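Putative sensory box/GGDEF family protein (Vibrio parahaemolyticus, PDB 3LID) probably senses a signal outside the membrane through this extracellular PDC-fold domain and, as the whole protein, probably makes cyclic di-GMP from two GTP. Local coordinates at residues A[20-25]-A[263-268]; A[187-192]-A[273-278]; A[125-130]-A[162-167]. One frame throughout, in Å; residues are numbered along the deposited sequence.

Interaction 1: residues A[20-25]-A[263-268]; sequences LHQLAY and LIIDLS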
loop_
_atom_site.group_PDB
_atom_site.type_symbol
_atom_site.label_atom_id
_atom_site.label_comp_id
_atom_site.label_asym_id
_atom_site.label_seq_id
_atom_site.Cartn_x
_atom_site.Cartn_y
_atom_site.Cartn_z
ATOM N N LEU A 20 0.360 -16.814 -13.973
ATOM C CA LEU A 20 -0.383 -15.751 -14.648
ATOM C C LEU A 20 -1.828 -15.676 -14.126
ATOM O O LEU A 20 -2.420 -14.552 -14.024
ATOM C CB LEU A 20 -0.273 -15.841 -16.180
ATOM C CG LEU A 20 1.125 -15.451 -16.700
ATOM C CD1 LEU A 20 1.149 -15.867 -18.215
ATOM C CD2 LEU A 20 1.265 -13.947 -16.644
ATOM N N HIS A 21 -2.448 -16.839 -13.902
ATOM C CA HIS A 21 -3.812 -16.779 -13.322
ATOM C C HIS A 21 -3.752 -16.103 -11.961
ATOM O O HIS A 21 -4.653 -15.335 -11.605
ATOM C CB HIS A 21 -4.432 -18.181 -13.167
ATOM C CG HIS A 21 -4.727 -18.817 -14.490
ATOM N ND1 HIS A 21 -5.467 -18.168 -15.453
ATOM C CD2 HIS A 21 -4.371 -20.013 -15.023
ATOM C CE1 HIS A 21 -5.549 -18.934 -16.528
ATOM N NE2 HIS A 21 -4.896 -20.061 -16.291
ATOM N N GLN A 22 -2.737 -16.446 -11.183
ATOM C CA GLN A 22 -2.655 -15.935 -9.795
ATOM C C GLN A 22 -2.508 -14.387 -9.920
ATOM O O GLN A 22 -3.122 -13.613 -9.122
ATOM C CB GLN A 22 -1.409 -16.446 -9.088
ATOM C CG GLN A 22 -1.283 -15.924 -7.613
ATOM C CD GLN A 22 -2.483 -16.282 -6.788
ATOM O OE1 GLN A 22 -2.863 -17.476 -6.673
ATOM N NE2 GLN A 22 -3.187 -15.262 -6.257
ATOM N N LEU A 23 -1.616 -13.938 -10.799
ATOM C CA LEU A 23 -1.396 -12.470 -10.938
ATOM C C LEU A 23 -2.703 -11.757 -11.339
ATOM O O LEU A 23 -2.972 -10.663 -10.890
ATOM C CB LEU A 23 -0.282 -12.166 -11.961
ATOM C CG LEU A 23 1.087 -12.622 -11.460
ATOM C CD1 LEU A 23 2.076 -12.368 -12.632
ATOM C CD2 LEU A 23 1.550 -11.769 -10.264
ATOM N N ALA A 24 -3.518 -12.363 -12.221
ATOM C CA ALA A 24 -4.773 -11.752 -12.542
ATOM C C ALA A 24 -5.709 -11.697 -11.328
ATOM O O ALA A 24 -6.422 -10.689 -11.164
ATOM C CB ALA A 24 -5.461 -12.551 -13.761
ATOM N N TYR A 25 -5.759 -12.787 -10.561
ATOM C CA TYR A 25 -6.561 -12.866 -9.349
ATOM C C TYR A 25 -6.176 -11.713 -8.358
ATOM O O TYR A 25 -7.059 -10.980 -7.835
ATOM C CB TYR A 25 -6.275 -14.174 -8.694
ATOM C CG TYR A 25 -7.077 -14.465 -7.451
ATOM C CD1 TYR A 25 -8.174 -15.330 -7.515
ATOM C CD2 TYR A 25 -6.719 -13.959 -6.211
ATOM C CE1 TYR A 25 -8.913 -15.641 -6.343
ATOM C CE2 TYR A 25 -7.427 -14.264 -5.073
ATOM C CZ TYR A 25 -8.519 -15.092 -5.146
ATOM O OH TYR A 25 -9.212 -15.397 -3.985
ATOM N N LEU A 263 3.509 -6.626 -10.214
ATOM C CA LEU A 263 3.314 -7.742 -9.323
ATOM C C LEU A 263 4.171 -8.872 -9.956
ATOM O O LEU A 263 4.064 -9.132 -11.150
ATOM C CB LEU A 263 1.849 -8.214 -9.329
ATOM C CG LEU A 263 0.865 -7.373 -8.467
ATOM C CD1 LEU A 263 0.981 -5.874 -8.725
ATOM C CD2 LEU A 263 -0.567 -7.874 -8.850
ATOM N N ILE A 264 4.958 -9.511 -9.123
ATOM C CA ILE A 264 5.972 -10.511 -9.604
ATOM C C ILE A 264 5.839 -11.782 -8.875
ATOM O O ILE A 264 5.735 -11.815 -7.646
ATOM C CB ILE A 264 7.349 -9.948 -9.341
ATOM C CG1 ILE A 264 7.550 -8.580 -10.038
ATOM C CG2 ILE A 264 8.505 -10.968 -9.683
ATOM C CD1 ILE A 264 7.498 -8.586 -11.507
ATOM N N ILE A 265 5.928 -12.915 -9.622
ATOM C CA ILE A 265 6.093 -14.196 -9.017
ATOM C C ILE A 265 7.431 -14.680 -9.588
ATOM O O ILE A 265 7.552 -14.807 -10.791
ATOM C CB ILE A 265 4.950 -15.173 -9.360
ATOM C CG1 ILE A 265 3.690 -14.668 -8.669
ATOM C CG2 ILE A 265 5.249 -16.618 -8.828
ATOM C CD1 ILE A 265 2.440 -15.400 -9.003
ATOM N N ASP A 266 8.403 -14.863 -8.710
ATOM C CA ASP A 266 9.796 -15.191 -9.080
ATOM C C ASP A 266 10.101 -16.521 -8.404
ATOM O O ASP A 266 10.122 -16.622 -7.193
ATOM C CB ASP A 266 10.733 -14.024 -8.654
ATOM C CG ASP A 266 12.208 -14.365 -8.717
ATOM O OD1 ASP A 266 12.564 -15.530 -9.051
ATOM O OD2 ASP A 266 13.015 -13.461 -8.378
ATOM N N LEU A 267 10.269 -17.600 -9.196
ATOM C CA LEU A 267 10.596 -18.913 -8.625
ATOM C C LEU A 267 11.930 -19.411 -9.228
ATOM O O LEU A 267 12.156 -19.332 -10.460
ATOM C CB LEU A 267 9.547 -19.920 -9.053
ATOM C CG LEU A 267 8.191 -19.597 -8.427
ATOM C CD1 LEU A 267 7.104 -20.145 -9.331
ATOM C CD2 LEU A 267 8.205 -20.224 -7.058
ATOM N N SER A 268 12.830 -19.838 -8.366
ATOM C CA SER A 268 14.118 -20.422 -8.872
ATOM C C SER A 268 13.860 -21.862 -9.333
ATOM O O SER A 268 12.774 -22.463 -9.069
ATOM C CB SER A 268 15.101 -20.484 -7.724
ATOM O OG SER A 268 14.563 -21.390 -6.766
#

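Interaction 2: residues A[187-192]-A[273-278]; sequences RDFHIE and SKRATR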
loop_
_atom_site.group_PDB
_atom_site.type_symbol
_atom_site.label_atom_id
_atom_site.label_comp_id
_atom_site.label_asym_id
_atom_site.label_seq_id
_atom_site.Cartn_x
_atom_site.Cartn_y
_atom_site.Cartn_z
ATOM N N ARG A 187 -2.682 -21.853 -4.617
ATOM C CA ARG A 187 -1.622 -22.045 -5.622
ATOM C C ARG A 187 -0.199 -22.022 -5.060
ATOM O O ARG A 187 0.720 -22.300 -5.796
ATOM C CB ARG A 187 -1.737 -21.055 -6.784
ATOM C CG ARG A 187 -3.039 -21.124 -7.532
ATOM C CD ARG A 187 -2.953 -20.204 -8.776
ATOM N NE ARG A 187 -4.172 -20.030 -9.588
ATOM C CZ ARG A 187 -4.493 -20.867 -10.565
ATOM N NH1 ARG A 187 -3.737 -21.954 -10.795
ATOM N NH2 ARG A 187 -5.558 -20.679 -11.294
ATOM N N ASP A 188 -0.050 -21.686 -3.777
ATOM C CA ASP A 188 1.245 -21.593 -3.094
ATOM C C ASP A 188 2.174 -20.695 -3.878
ATOM O O ASP A 188 3.291 -21.079 -4.219
ATOM C CB ASP A 188 1.868 -22.994 -2.854
ATOM C CG ASP A 188 3.172 -22.937 -2.074
ATOM O OD1 ASP A 188 3.237 -22.147 -1.112
ATOM O OD2 ASP A 188 4.143 -23.682 -2.399
ATOM N N PHE A 189 1.736 -19.467 -4.149
ATOM C CA PHE A 189 2.626 -18.520 -4.731
ATOM C C PHE A 189 2.761 -17.259 -3.804
ATOM O O PHE A 189 1.764 -16.848 -3.213
ATOM C CB PHE A 189 2.018 -17.983 -6.015
ATOM C CG PHE A 189 2.140 -18.886 -7.198
ATOM C CD1 PHE A 189 3.367 -19.440 -7.561
ATOM C CD2 PHE A 189 1.019 -19.123 -7.986
ATOM C CE1 PHE A 189 3.451 -20.233 -8.753
ATOM C CE2 PHE A 189 1.105 -19.945 -9.167
ATOM C CZ PHE A 189 2.306 -20.449 -9.538
ATOM N N HIS A 190 3.956 -16.694 -3.779
ATOM C CA HIS A 190 4.202 -15.369 -3.138
ATOM C C HIS A 190 4.286 -14.282 -4.179
ATOM O O HIS A 190 5.084 -14.367 -5.097
ATOM C CB HIS A 190 5.458 -15.407 -2.336
ATOM C CG HIS A 190 5.377 -16.299 -1.124
ATOM N ND1 HIS A 190 4.937 -15.847 0.110
ATOM C CD2 HIS A 190 5.676 -17.618 -0.957
ATOM C CE1 HIS A 190 4.992 -16.844 0.991
ATOM N NE2 HIS A 190 5.421 -17.931 0.363
ATOM N N ILE A 191 3.477 -13.225 -4.037
ATOM C CA ILE A 191 3.596 -12.178 -5.028
ATOM C C ILE A 191 4.455 -11.090 -4.420
ATOM O O ILE A 191 4.217 -10.713 -3.276
ATOM C CB ILE A 191 2.212 -11.662 -5.445
ATOM C CG1 ILE A 191 1.446 -12.779 -6.143
ATOM C CG2 ILE A 191 2.316 -10.271 -6.262
ATOM C CD1 ILE A 191 0.137 -12.395 -6.633
ATOM N N GLU A 192 5.443 -10.622 -5.133
ATOM C CA GLU A 192 6.274 -9.516 -4.673
ATOM C C GLU A 192 5.736 -8.265 -5.353
ATOM O O GLU A 192 5.181 -8.334 -6.473
ATOM C CB GLU A 192 7.761 -9.735 -5.078
ATOM C CG GLU A 192 8.379 -10.839 -4.230
ATOM C CD GLU A 192 9.770 -11.239 -4.703
ATOM O OE1 GLU A 192 9.868 -11.723 -5.841
ATOM O OE2 GLU A 192 10.744 -11.067 -3.950
ATOM N N SER A 273 11.103 -27.261 -9.222
ATOM C CA SER A 273 11.180 -28.741 -9.102
ATOM C C SER A 273 10.107 -29.288 -8.154
ATOM O O SER A 273 9.327 -30.196 -8.493
ATOM C CB SER A 273 12.540 -29.166 -8.538
ATOM O OG SER A 273 13.583 -28.563 -9.258
ATOM N N LYS A 274 10.091 -28.725 -6.955
ATOM C CA LYS A 274 9.155 -29.130 -5.916
ATOM C C LYS A 274 7.645 -29.046 -6.285
ATOM O O LYS A 274 6.889 -29.977 -5.992
ATOM C CB LYS A 274 9.499 -28.398 -4.624
ATOM C CG LYS A 274 10.979 -28.050 -4.599
ATOM C CD LYS A 274 11.529 -27.685 -3.192
ATOM C CE LYS A 274 13.055 -27.994 -3.092
ATOM N NZ LYS A 274 13.763 -27.419 -1.885
ATOM N N ARG A 275 7.181 -27.984 -6.936
ATOM C CA ARG A 275 5.740 -28.014 -7.293
ATOM C C ARG A 275 5.400 -29.123 -8.295
ATOM O O ARG A 275 4.226 -29.300 -8.675
ATOM C CB ARG A 275 5.197 -26.687 -7.837
ATOM C CG ARG A 275 5.923 -25.487 -7.337
ATOM C CD ARG A 275 5.415 -24.225 -8.129
ATOM N NE ARG A 275 4.010 -24.219 -8.506
ATOM C CZ ARG A 275 3.063 -23.654 -7.755
ATOM N NH1 ARG A 275 3.399 -23.121 -6.575
ATOM N NH2 ARG A 275 1.803 -23.636 -8.173
ATOM N N ALA A 276 6.410 -29.860 -8.750
ATOM C CA ALA A 276 6.107 -31.071 -9.501
ATOM C C ALA A 276 5.343 -32.000 -8.539
ATOM O O ALA A 276 4.366 -32.655 -8.903
ATOM C CB ALA A 276 7.402 -31.746 -10.025
ATOM N N THR A 277 5.766 -32.014 -7.284
ATOM C CA THR A 277 5.150 -32.919 -6.341
ATOM C C THR A 277 3.689 -32.523 -5.974
ATOM O O THR A 277 2.891 -33.385 -5.639
ATOM C CB THR A 277 6.064 -33.157 -5.118
ATOM O OG1 THR A 277 6.547 -31.907 -4.626
ATOM C CG2 THR A 277 7.277 -34.008 -5.523
ATOM N N ARG A 278 3.331 -31.246 -6.142
ATOM C CA ARG A 278 2.081 -30.696 -5.577
ATOM C C ARG A 278 0.849 -31.591 -5.598
ATOM O O ARG A 278 0.432 -32.044 -6.655
ATOM C CB ARG A 278 1.735 -29.365 -6.250
ATOM C CG ARG A 278 2.546 -28.215 -5.724
ATOM C CD ARG A 278 2.207 -26.895 -6.409
ATOM N NE ARG A 278 0.786 -26.542 -6.373
ATOM C CZ ARG A 278 0.143 -26.081 -5.303
ATOM N NH1 ARG A 278 0.765 -25.970 -4.146
ATOM N NH2 ARG A 278 -1.148 -25.762 -5.391
HETATM O O HOH W 1 6.154 -23.074 -4.909
#

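Interaction 3: residues A[125-130]-A[162-167]; sequences LDNEQI and DVRQGY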
loop_
_atom_site.group_PDB
_atom_site.type_symbol
_atom_site.label_atom_id
_atom_site.label_comp_id
_atom_site.label_asym_id
_atom_site.label_seq_id
_atom_site.Cartn_x
_atom_site.Cartn_y
_atom_site.Cartn_z
ATOM N N LEU A 125 -3.976 20.707 -4.272
ATOM C CA LEU A 125 -5.261 20.152 -4.657
ATOM C C LEU A 125 -6.381 21.182 -4.510
ATOM O O LEU A 125 -6.231 22.166 -3.772
ATOM C CB LEU A 125 -5.593 18.893 -3.869
ATOM C CG LEU A 125 -4.521 17.772 -3.968
ATOM C CD1 LEU A 125 -4.994 16.640 -2.943
ATOM C CD2 LEU A 125 -4.480 17.195 -5.421
ATOM N N ASP A 126 -7.472 20.953 -5.203
ATOM C CA ASP A 126 -8.668 21.794 -5.012
ATOM C C ASP A 126 -9.422 21.388 -3.765
ATOM O O ASP A 126 -9.266 20.290 -3.278
ATOM C CB ASP A 126 -9.616 21.654 -6.203
ATOM C CG ASP A 126 -9.023 22.242 -7.478
ATOM O OD1 ASP A 126 -8.169 23.131 -7.438
ATOM O OD2 ASP A 126 -9.428 21.786 -8.539
ATOM N N ASN A 127 -10.299 22.268 -3.266
ATOM C CA ASN A 127 -11.178 21.869 -2.155
ATOM C C ASN A 127 -12.006 20.658 -2.534
ATOM O O ASN A 127 -12.578 20.646 -3.606
ATOM C CB ASN A 127 -12.134 23.016 -1.716
ATOM C CG ASN A 127 -11.397 24.214 -1.107
ATOM O OD1 ASN A 127 -10.298 24.076 -0.607
ATOM N ND2 ASN A 127 -12.080 25.390 -1.058
ATOM N N GLU A 128 -12.003 19.630 -1.682
ATOM C CA GLU A 128 -12.828 18.450 -1.736
ATOM C C GLU A 128 -12.310 17.494 -2.813
ATOM O O GLU A 128 -12.914 16.480 -3.067
ATOM C CB GLU A 128 -14.314 18.803 -1.911
ATOM C CG GLU A 128 -15.060 18.923 -0.585
ATOM C CD GLU A 128 -14.637 20.105 0.280
ATOM O OE1 GLU A 128 -14.494 19.928 1.494
ATOM O OE2 GLU A 128 -14.446 21.188 -0.290
ATOM N N GLN A 129 -11.179 17.845 -3.429
ATOM C CA GLN A 129 -10.564 16.941 -4.403
ATOM C C GLN A 129 -9.811 15.840 -3.690
ATOM O O GLN A 129 -8.933 16.127 -2.861
ATOM C CB GLN A 129 -9.562 17.721 -5.269
ATOM C CG GLN A 129 -8.841 16.782 -6.304
ATOM C CD GLN A 129 -7.804 17.469 -7.129
ATOM O OE1 GLN A 129 -7.511 18.667 -7.009
ATOM N NE2 GLN A 129 -7.179 16.661 -8.013
ATOM N N ILE A 130 -10.092 14.584 -4.035
ATOM C CA ILE A 130 -9.360 13.471 -3.412
ATOM C C ILE A 130 -8.214 13.046 -4.322
ATOM O O ILE A 130 -8.450 12.765 -5.519
ATOM C CB ILE A 130 -10.299 12.330 -3.192
ATOM C CG1 ILE A 130 -11.534 12.821 -2.376
ATOM C CG2 ILE A 130 -9.546 11.217 -2.448
ATOM C CD1 ILE A 130 -12.560 11.721 -2.062
ATOM N N ASP A 162 -16.755 27.057 1.443
ATOM C CA ASP A 162 -15.679 27.377 0.527
ATOM C C ASP A 162 -14.371 27.863 1.094
ATOM O O ASP A 162 -13.499 28.203 0.347
ATOM C CB ASP A 162 -16.124 28.286 -0.622
ATOM C CG ASP A 162 -17.305 27.685 -1.381
ATOM O OD1 ASP A 162 -17.184 26.524 -1.879
ATOM O OD2 ASP A 162 -18.395 28.325 -1.418
ATOM N N VAL A 163 -14.194 27.819 2.421
ATOM C CA VAL A 163 -12.962 28.224 3.000
ATOM C C VAL A 163 -12.235 26.953 3.502
ATOM O O VAL A 163 -12.775 26.212 4.323
ATOM C CB VAL A 163 -13.214 29.152 4.229
ATOM C CG1 VAL A 163 -11.896 29.547 4.897
ATOM C CG2 VAL A 163 -14.053 30.436 3.725
ATOM N N ARG A 164 -11.036 26.762 2.978
ATOM C CA ARG A 164 -10.281 25.548 3.349
ATOM C C ARG A 164 -9.982 25.552 4.840
ATOM O O ARG A 164 -9.486 26.564 5.411
ATOM C CB ARG A 164 -8.971 25.508 2.562
ATOM C CG ARG A 164 -8.287 24.117 2.771
ATOM C CD ARG A 164 -7.064 24.024 1.813
ATOM N NE ARG A 164 -7.640 23.900 0.468
ATOM C CZ ARG A 164 -6.921 23.640 -0.612
ATOM N NH1 ARG A 164 -5.626 23.421 -0.525
ATOM N NH2 ARG A 164 -7.546 23.511 -1.787
ATOM N N GLN A 165 -10.320 24.441 5.509
ATOM C CA GLN A 165 -10.041 24.242 6.947
ATOM C C GLN A 165 -8.779 23.420 7.227
ATOM O O GLN A 165 -8.198 23.473 8.312
ATOM C CB GLN A 165 -11.240 23.540 7.612
ATOM C CG GLN A 165 -12.547 24.384 7.425
ATOM C CD GLN A 165 -12.373 25.806 8.065
ATOM O OE1 GLN A 165 -12.149 25.896 9.270
ATOM N NE2 GLN A 165 -12.520 26.875 7.279
ATOM N N GLY A 166 -8.374 22.660 6.230
ATOM C CA GLY A 166 -7.257 21.714 6.462
ATOM C C GLY A 166 -7.374 20.552 5.452
ATOM O O GLY A 166 -8.019 20.641 4.436
ATOM N N TYR A 167 -6.756 19.446 5.852
ATOM C CA TYR A 167 -6.618 18.297 4.945
ATOM C C TYR A 167 -6.943 17.048 5.685
ATOM O O TYR A 167 -6.410 16.803 6.765
ATOM C CB TYR A 167 -5.145 18.205 4.458
ATOM C CG TYR A 167 -4.758 19.506 3.775
ATOM C CD1 TYR A 167 -4.965 19.664 2.396
ATOM C CD2 TYR A 167 -4.204 20.552 4.503
ATOM C CE1 TYR A 167 -4.670 20.904 1.761
ATOM C CE2 TYR A 167 -3.922 21.799 3.899
ATOM C CZ TYR A 167 -4.161 21.938 2.513
ATOM O OH TYR A 167 -3.875 23.132 1.919
HETATM O O HOH W 2 -14.866 25.284 -2.331
HETATM O O HOH W 3 -10.391 27.881 0.128
#

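Interaction 1: residues A[20-25]-A[263-268]
Leu-23, on the helical segment 20-25, meets Leu-263 and Ile-265 of strand segment 263-268 where the two run nearly antiparallel, their axes at 151° and 9.2 Å apart at closest approach. The spacing is bridged by aliphatic carbons, chiefly those of Leu-23, Leu-263 and Ile-265. Leu-23 does most of the work: its CD2 methyl reaches the strand between two residues that point to the same face, lying 3.7 Å from CB of Leu-263 and 3.9 Å from CG1 of Ile-265. CG of Leu-23 stands anti to its carbonyl carbon (chi1 -68°), which carries the branched end off the helix and onto the strand. From the strand, Ile-265 answers with its long branch, whose CD1 methyl packs against CG of Leu-23 at 3.9 Å. Leu-23 runs alongside both strand residues in the opposite sense, so that its CD2 methyl lies against their CB and CG1 methylenes.

The preceding residue, Gln-22, crosses Ile-265 at about a right angle, offering its CB and CG methylenes, each 4.0 Å from CD1 of Ile-265. The bend at chi2 (57°) swings the amide off the strand, where NE2 bonds to Thr-26 and OE1 weakly to Ser-184. Ile-264, whose side chain starts away from the helix, packs on Phe-250 instead.

The contact lays the long helix 9-45 against one face of the antiparallel sheet of a PDC module. Its chemistry is wholly apolar between the segments: branched residues fill the buried interface, while the one polar side chain taking part lends its methylenes and finds its hydrogen bonds elsewhere.

Interaction 2: residues A[187-192]-A[273-278]
Arg-275 reaches across from segment 273-278, near the C-terminal end of the chain, and closes its guanidinium end-on upon a single backbone oxygen, Arg-187 O. NH1 and NH2 of Arg-275 each lie 2.9 Å from Arg-187 O, and the two bonds are about equally bent, since a grip on one atom cannot make both straight. The oxygen sits in the guanidinium plane, and both nitrogens lie in the carbonyl plane. NH1 adds a weak bond to Asp-188 O.

The flat cation is also sandwiched. Over one face lies Phe-189, its ring within 7° of parallel and the centres 4.1 Å apart, an offset stack whose cation-pi component is off-centre. Over the opposite face comes CD of Arg-278. A bend at chi3 (35°) turns the head of Arg-275 from its extended stem onto the ring. Beyond the segments NH2 also forms a salt bridge with Glu-18 of helix 9-45, which should help balance the charge.

Arg-278 bends likewise at chi3 and lays a guanidinium face over Arg-187 O; its NH1 is 3.4 Å from CB of Asp-188, and its NH2 bonds to Val-186 O. Asp-188 does not pair directly with either arginine: OD1 goes to Tyr-183, while OD2 is joined to NH1 of Arg-275 through a water. Arginine suits both places, since it can supply several donors while its flat head or methylenes still pack.

Asp-188 and Phe-189 lie together across from Ser-184, a G1 beta bulge in the tight return from strand 183-184 into 189-195. The arrangement is thus a bifurcated, end-on arginine grip on one carbonyl oxygen at a bulged hairpin, joining the C-terminal tail to the sheet of what is probably the membrane-proximal module, as in other double-PDC sensors.

Interaction 3: residues A[125-130]-A[162-167]
Asn-127 OD1 is gripped side-on by Arg-164, which brings two nitrogens to this one oxygen: NE at 2.9 Å and NH2 at 3.0 Å. The NE of Arg-164 approaches Asn-127 OD1 nearly in line with the carbonyl bond, whereas NH2 comes from above the amide plane. Although the oxygen lies in the guanidinium plane, the two flat groups are turned 64° against each other. The same NH2 makes the shortest bond of the contact, 2.7 Å to Leu-125 O, with its partner tilted somewhat out of plane.

Torsions place the head: CG of Arg-164 is anti to its backbone N (chi1 -171°), and a turn at chi3 (-71°) directs the guanidinium edge toward the loop. Its third nitrogen, NH1, bonds to Tyr-167 OH at 3.0 Å and also to Gln-123 O at the end of helix 117-124, so the group's rotation is fixed from several directions.

Asn-127 occupies the second position of a type II turn running from Asp-126 to Gln-129. That turn is braced by Asp-126 N, which donates to Gln-129 OE1 at 2.9 Å. On the other end of the Asn-127 amide, ND2 donates to two waters, one leading to Asp-162 OD1 and the other to Asp-162 O and Arg-164 N.

An amide suits this place because its oxygen accepts from the arginine while its nitrogen serves the waters. One arginine thus ties the loop after helix 117-124 to strand 163-173 of the seven-stranded antiparallel sheet, consistent with the first PDC module, its positive charge probably solvated by neutral carbonyl and hydroxyl oxygens rather than met by a carboxylate.

How the interactions relate
Interactions 1 and 2 are neighbours, their centres 10 Å apart, and share the sheet in which strands 189-195 and 260-268 are adjacent. Ile-264 O and Glu-192 N probably bond at 2.8 Å, and CG2 of Ile-265 packs on CD1 of Phe-189 at 3.6 Å, so the ring under the arginine of interaction 2 also borders the apolar core of interaction 1. Interaction 3 stands apart, on the opposite side of the chain's centre, about 40 Å from interaction 1 and 48 Å from interaction 2 between centres. Its strand, 163-173, belongs to the other, seven-stranded sheet; the two sheets are consistent with tandem PDC modules.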